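Local coordinates for TT1696 protein (Thermus thermophilus, PDB 1UFB) that is of unknown function but has the all-helical HEPN fold and may bind DNA, at residues V69-L75 and K118-F122; V81-Y85 and E111-A116. All coordinates share one frame; numbering follows the deposited sequence.

How the interactions relate
Both contacts join helix 73-83 to the C-terminal helix 106-126 within the single all-helical HEPN domain, and their centres lie about 13 Å apart. Along the chain, interaction 2 (81-85 with 111-116) falls between the two segments of interaction 1 (69-75 with 118-122), so the earlier part of one helix meets the later part of the other, and the two helices run antiparallel. Interaction 1 takes in the loop entering helix 73-83; interaction 2 takes in its last turn and the residues leaving it. Helix 27-48 touches side chains of both contacts; helix 58-63 packs on interaction 1, and its first residues are hydrogen-bonded by D83 of interaction 2. Together they hold helix 73-83 along the bundle at each end.

Interaction 1: residues V69-L75 and K118-F122; sequences VDVPEDL and KILAF
F122 reaches from helix 106-126 of the HEPN helical bundle into the bend formed by V69-P72 and the first turn of helix 73-83. CG lies anti to the backbone N (chi1 161°), which carries the ring out toward that bend. Its CB already meets L75 CD1 at 3.6 Å, and the same methyl then sits over one ring face in a CH-pi contact, 3.5 Å from the ring centroid and 25° off the normal. Farther out, CE1 meets P72 CD obliquely at 4.0 Å and has D70 O at the ring edge, in its plane; that buried carbonyl has no hydrogen-bond partner in the model. At the tip, CZ touches V69 CG1 at 3.5 Å and V71 CG2. L62 and L65 also pack on the ring. An alanine here would remove the ring and is likely to leave a gap between the V69-P72 loop and the helix, with L75 CD1 robbed of its aromatic face. L75 CD2 turns instead to K118 CB and I119 CD1. On the exposed side D74 and K118 form a long salt bridge, and a water accepts from K118 NZ at 3.2 Å while donating to D74 O at 2.7 Å.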
loop_
_atom_site.group_PDB
_atom_site.type_symbol
_atom_site.label_atom_id
_atom_site.label_comp_id
_atom_site.label_asym_id
_atom_site.label_seq_id
_atom_site.Cartn_x
_atom_site.Cartn_y
_atom_site.Cartn_z
ATOM N N VAL A 69 -14.537 -11.455 22.971
ATOM C CA VAL A 69 -14.339 -10.074 22.501
ATOM C C VAL A 69 -15.630 -9.562 21.918
ATOM O O VAL A 69 -16.127 -10.041 20.903
ATOM C CB VAL A 69 -13.219 -9.968 21.386
ATOM C CG1 VAL A 69 -13.003 -8.494 20.999
ATOM C CG2 VAL A 69 -11.908 -10.539 21.871
ATOM N N ASP A 70 -16.179 -8.555 22.535
ATOM C CA ASP A 70 -17.410 -7.992 22.046
ATOM C C ASP A 70 -17.127 -6.903 20.992
ATOM O O ASP A 70 -16.405 -5.948 21.252
ATOM C CB ASP A 70 -18.162 -7.409 23.216
ATOM C CG ASP A 70 -19.229 -6.474 22.788
ATOM O OD1 ASP A 70 -19.095 -5.257 23.074
ATOM O OD2 ASP A 70 -20.199 -6.943 22.161
ATOM N N VAL A 71 -17.713 -7.053 19.813
ATOM C CA VAL A 71 -17.498 -6.120 18.722
ATOM C C VAL A 71 -18.720 -5.259 18.507
ATOM O O VAL A 71 -19.741 -5.756 18.035
ATOM C CB VAL A 71 -17.214 -6.900 17.405
ATOM C CG1 VAL A 71 -17.145 -5.949 16.238
ATOM C CG2 VAL A 71 -15.957 -7.721 17.566
ATOM N N PRO A 72 -18.626 -3.949 18.798
ATOM C CA PRO A 72 -19.824 -3.138 18.587
ATOM C C PRO A 72 -20.185 -3.102 17.115
ATOM O O PRO A 72 -19.291 -3.232 16.250
ATOM C CB PRO A 72 -19.433 -1.759 19.116
ATOM C CG PRO A 72 -18.321 -2.041 20.086
ATOM C CD PRO A 72 -17.543 -3.158 19.408
ATOM N N GLU A 73 -21.473 -2.910 16.840
ATOM C CA GLU A 73 -21.971 -2.839 15.469
ATOM C C GLU A 73 -21.340 -1.712 14.645
ATOM O O GLU A 73 -21.229 -1.829 13.395
ATOM C CB GLU A 73 -23.482 -2.634 15.462
ATOM C CG GLU A 73 -24.071 -2.494 14.062
ATOM C CD GLU A 73 -23.985 -3.793 13.229
ATOM O OE1 GLU A 73 -23.624 -4.892 13.764
ATOM O OE2 GLU A 73 -24.288 -3.703 12.018
ATOM N N ASP A 74 -20.998 -0.600 15.321
ATOM C CA ASP A 74 -20.395 0.516 14.606
ATOM C C ASP A 74 -19.019 0.129 14.039
ATOM O O ASP A 74 -18.617 0.691 13.017
ATOM C CB ASP A 74 -20.380 1.806 15.466
ATOM C CG ASP A 74 -19.287 1.852 16.543
ATOM O OD1 ASP A 74 -18.738 0.823 17.015
ATOM O OD2 ASP A 74 -19.000 3.004 16.947
ATOM N N LEU A 75 -18.337 -0.853 14.641
ATOM C CA LEU A 75 -17.063 -1.274 14.075
ATOM C C LEU A 75 -17.275 -2.092 12.776
ATOM O O LEU A 75 -16.416 -2.114 11.863
ATOM C CB LEU A 75 -16.271 -2.085 15.098
ATOM C CG LEU A 75 -15.818 -1.295 16.348
ATOM C CD1 LEU A 75 -14.821 -2.140 17.137
ATOM C CD2 LEU A 75 -15.213 0.059 15.963
ATOM N N LYS A 118 -11.113 4.433 15.416
ATOM C CA LYS A 118 -12.062 3.622 16.232
ATOM C C LYS A 118 -11.583 2.179 16.357
ATOM O O LYS A 118 -11.646 1.544 17.448
ATOM C CB LYS A 118 -13.437 3.577 15.566
ATOM C CG LYS A 118 -14.165 4.860 15.505
ATOM C CD LYS A 118 -15.573 4.549 15.029
ATOM C CE LYS A 118 -16.313 5.826 14.617
ATOM N NZ LYS A 118 -17.731 5.461 14.148
ATOM N N ILE A 119 -11.077 1.640 15.242
ATOM C CA ILE A 119 -10.579 0.265 15.261
ATOM C C ILE A 119 -9.366 0.143 16.180
ATOM O O ILE A 119 -9.289 -0.785 17.017
ATOM C CB ILE A 119 -10.193 -0.218 13.845
ATOM C CG1 ILE A 119 -11.440 -0.213 12.926
ATOM C CG2 ILE A 119 -9.543 -1.623 13.923
ATOM C CD1 ILE A 119 -12.431 -1.337 13.138
ATOM N N LEU A 120 -8.417 1.071 16.029
ATOM C CA LEU A 120 -7.205 1.093 16.846
ATOM C C LEU A 120 -7.549 1.198 18.329
ATOM O O LEU A 120 -6.944 0.491 19.176
ATOM C CB LEU A 120 -6.357 2.329 16.506
ATOM C CG LEU A 120 -5.082 1.926 15.787
ATOM C CD1 LEU A 120 -4.215 1.072 16.777
ATOM C CD2 LEU A 120 -5.518 1.126 14.499
ATOM N N ALA A 121 -8.517 2.049 18.629
ATOM C CA ALA A 121 -8.874 2.294 20.077
ATOM C C ALA A 121 -9.517 1.046 20.674
ATOM O O ALA A 121 -9.243 0.687 21.807
ATOM C CB ALA A 121 -9.811 3.521 20.192
ATOM N N PHE A 122 -10.357 0.389 19.895
ATOM C CA PHE A 122 -11.018 -0.871 20.303
ATOM C C PHE A 122 -9.885 -1.887 20.556
ATOM O O PHE A 122 -9.816 -2.547 21.607
ATOM C CB PHE A 122 -11.966 -1.312 19.166
ATOM C CG PHE A 122 -12.385 -2.767 19.202
ATOM C CD1 PHE A 122 -13.431 -3.199 20.014
ATOM C CD2 PHE A 122 -11.720 -3.711 18.394
ATOM C CE1 PHE A 122 -13.802 -4.548 20.033
ATOM C CE2 PHE A 122 -12.089 -5.068 18.408
ATOM C CZ PHE A 122 -13.127 -5.484 19.228
HETATM O O HOH W 1 -18.746 3.203 12.147
#

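Interaction 2: residues V81-Y85 and E111-A116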
loop_
_atom_site.group_PDB
_atom_site.type_symbol
_atom_site.label_atom_id
_atom_site.label_comp_id
_atom_site.label_asym_id
_atom_site.label_seq_id
_atom_site.Cartn_x
_atom_site.Cartn_y
_atom_site.Cartn_z
ATOM N N VAL A 81 -16.699 0.095 5.283
ATOM C CA VAL A 81 -16.207 1.275 4.571
ATOM C C VAL A 81 -14.677 1.106 4.278
ATOM O O VAL A 81 -14.215 1.253 3.158
ATOM C CB VAL A 81 -16.425 2.485 5.415
ATOM C CG1 VAL A 81 -15.799 3.776 4.737
ATOM C CG2 VAL A 81 -17.995 2.644 5.650
ATOM N N LEU A 82 -13.913 0.767 5.292
ATOM C CA LEU A 82 -12.459 0.647 5.087
ATOM C C LEU A 82 -12.090 -0.428 4.094
ATOM O O LEU A 82 -11.080 -0.325 3.387
ATOM C CB LEU A 82 -11.805 0.386 6.449
ATOM C CG LEU A 82 -11.838 1.584 7.428
ATOM C CD1 LEU A 82 -11.381 1.111 8.828
ATOM C CD2 LEU A 82 -10.874 2.708 6.919
ATOM N N ASP A 83 -12.935 -1.441 3.972
ATOM C CA ASP A 83 -12.613 -2.580 3.118
ATOM C C ASP A 83 -12.560 -2.227 1.665
ATOM O O ASP A 83 -11.840 -2.836 0.892
ATOM C CB ASP A 83 -13.576 -3.764 3.395
ATOM C CG ASP A 83 -13.110 -4.604 4.601
ATOM O OD1 ASP A 83 -11.988 -4.299 5.086
ATOM O OD2 ASP A 83 -13.822 -5.552 5.065
ATOM N N LYS A 84 -13.265 -1.190 1.310
ATOM C CA LYS A 84 -13.248 -0.690 -0.061
ATOM C C LYS A 84 -12.012 0.148 -0.341
ATOM O O LYS A 84 -11.866 0.659 -1.452
ATOM C CB LYS A 84 -14.433 0.217 -0.309
ATOM C CG LYS A 84 -15.742 -0.460 0.021
ATOM C CD LYS A 84 -15.917 -1.750 -0.782
ATOM C CE LYS A 84 -17.410 -1.941 -1.038
ATOM N NZ LYS A 84 -18.108 -0.615 -0.829
ATOM N N TYR A 85 -11.124 0.316 0.641
ATOM C CA TYR A 85 -9.920 1.149 0.402
ATOM C C TYR A 85 -8.631 0.348 0.187
ATOM O O TYR A 85 -7.575 0.964 0.001
ATOM C CB TYR A 85 -9.703 2.142 1.557
ATOM C CG TYR A 85 -10.877 3.128 1.724
ATOM C CD1 TYR A 85 -11.208 3.658 2.985
ATOM C CD2 TYR A 85 -11.612 3.543 0.619
ATOM C CE1 TYR A 85 -12.266 4.601 3.151
ATOM C CE2 TYR A 85 -12.670 4.503 0.767
ATOM C CZ TYR A 85 -12.974 5.015 2.043
ATOM O OH TYR A 85 -13.948 5.986 2.246
ATOM N N GLU A 111 -12.697 10.936 7.196
ATOM C CA GLU A 111 -13.610 9.940 7.734
ATOM C C GLU A 111 -12.849 8.586 7.849
ATOM O O GLU A 111 -12.952 7.864 8.862
ATOM C CB GLU A 111 -14.819 9.761 6.816
ATOM C CG GLU A 111 -15.656 8.570 7.276
ATOM C CD GLU A 111 -16.779 8.341 6.307
ATOM O OE1 GLU A 111 -16.542 7.804 5.166
ATOM O OE2 GLU A 111 -17.899 8.746 6.719
ATOM N N ALA A 112 -12.022 8.279 6.838
ATOM C CA ALA A 112 -11.257 7.018 6.881
ATOM C C ALA A 112 -10.347 6.996 8.114
ATOM O O ALA A 112 -10.262 5.965 8.814
ATOM C CB ALA A 112 -10.476 6.851 5.564
ATOM N N LEU A 113 -9.672 8.120 8.399
ATOM C CA LEU A 113 -8.842 8.193 9.620
ATOM C C LEU A 113 -9.710 8.002 10.854
ATOM O O LEU A 113 -9.324 7.311 11.776
ATOM C CB LEU A 113 -8.111 9.545 9.752
ATOM C CG LEU A 113 -6.938 9.807 8.804
ATOM C CD1 LEU A 113 -6.638 11.295 8.752
ATOM C CD2 LEU A 113 -5.726 9.112 9.299
ATOM N N ASP A 114 -10.904 8.588 10.860
ATOM C CA ASP A 114 -11.790 8.448 12.010
ATOM C C ASP A 114 -12.144 6.989 12.260
ATOM O O ASP A 114 -12.148 6.508 13.425
ATOM C CB ASP A 114 -13.117 9.200 11.769
ATOM C CG ASP A 114 -12.962 10.719 11.826
ATOM O OD1 ASP A 114 -11.946 11.210 12.364
ATOM O OD2 ASP A 114 -13.876 11.407 11.334
ATOM N N LEU A 115 -12.473 6.289 11.181
ATOM C CA LEU A 115 -12.876 4.877 11.285
ATOM C C LEU A 115 -11.691 3.999 11.738
ATOM O O LEU A 115 -11.846 3.097 12.569
ATOM C CB LEU A 115 -13.464 4.399 9.919
ATOM C CG LEU A 115 -14.723 5.171 9.458
ATOM C CD1 LEU A 115 -15.204 4.655 8.083
ATOM C CD2 LEU A 115 -15.824 4.973 10.507
ATOM N N ALA A 116 -10.519 4.272 11.200
ATOM C CA ALA A 116 -9.355 3.500 11.589
ATOM C C ALA A 116 -9.019 3.764 13.046
ATOM O O ALA A 116 -8.646 2.818 13.802
ATOM C CB ALA A 116 -8.144 3.833 10.687
HETATM O O HOH W 2 -14.154 7.282 4.350
#
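L82 and V81, on the last turn of helix 73-83, pack against L115 of helix 106-126 in a helix-helix contact of the HEPN bundle. The close approach is apolar and involves no direct hydrogen bond. With CG1 anti to the backbone N (chi1 175°), V81 turns this methyl to L115 CD1 at 3.5 Å, the two side chains crossing at about a right angle. One residue on, L82 divides its two methyls between neighbouring turns of the opposing helix. CD1 rests against L115 CB at 4.0 Å and comes equally near A116 N, while CD2 lies 3.8 Å from A112 O. The small side chain of A112 is consistent with the close backbones, the CA atoms of L82 and A112 being 6.7 Å apart. Its CB also meets Y85 CE1 at 3.8 Å, obliquely to the ring. Behind this layer, helix 27-48 closes the core: A38 touches L82, and C31 touches both Y85 and A112.

Toward E111 the packing gives way to polar, water-mediated contact. E111 is exposed and reaches across toward helix 73-83 with its side chain extended, yet OE1 only skirts V81 CG1 and stays too far from Y85 OH for a direct bond. A single water spans that gap, lying at the edge of the tyrosine ring in its plane. It accepts a hydrogen bond from Y85 OH at 2.5 Å and donates one to E111 OE1 at 2.6 Å.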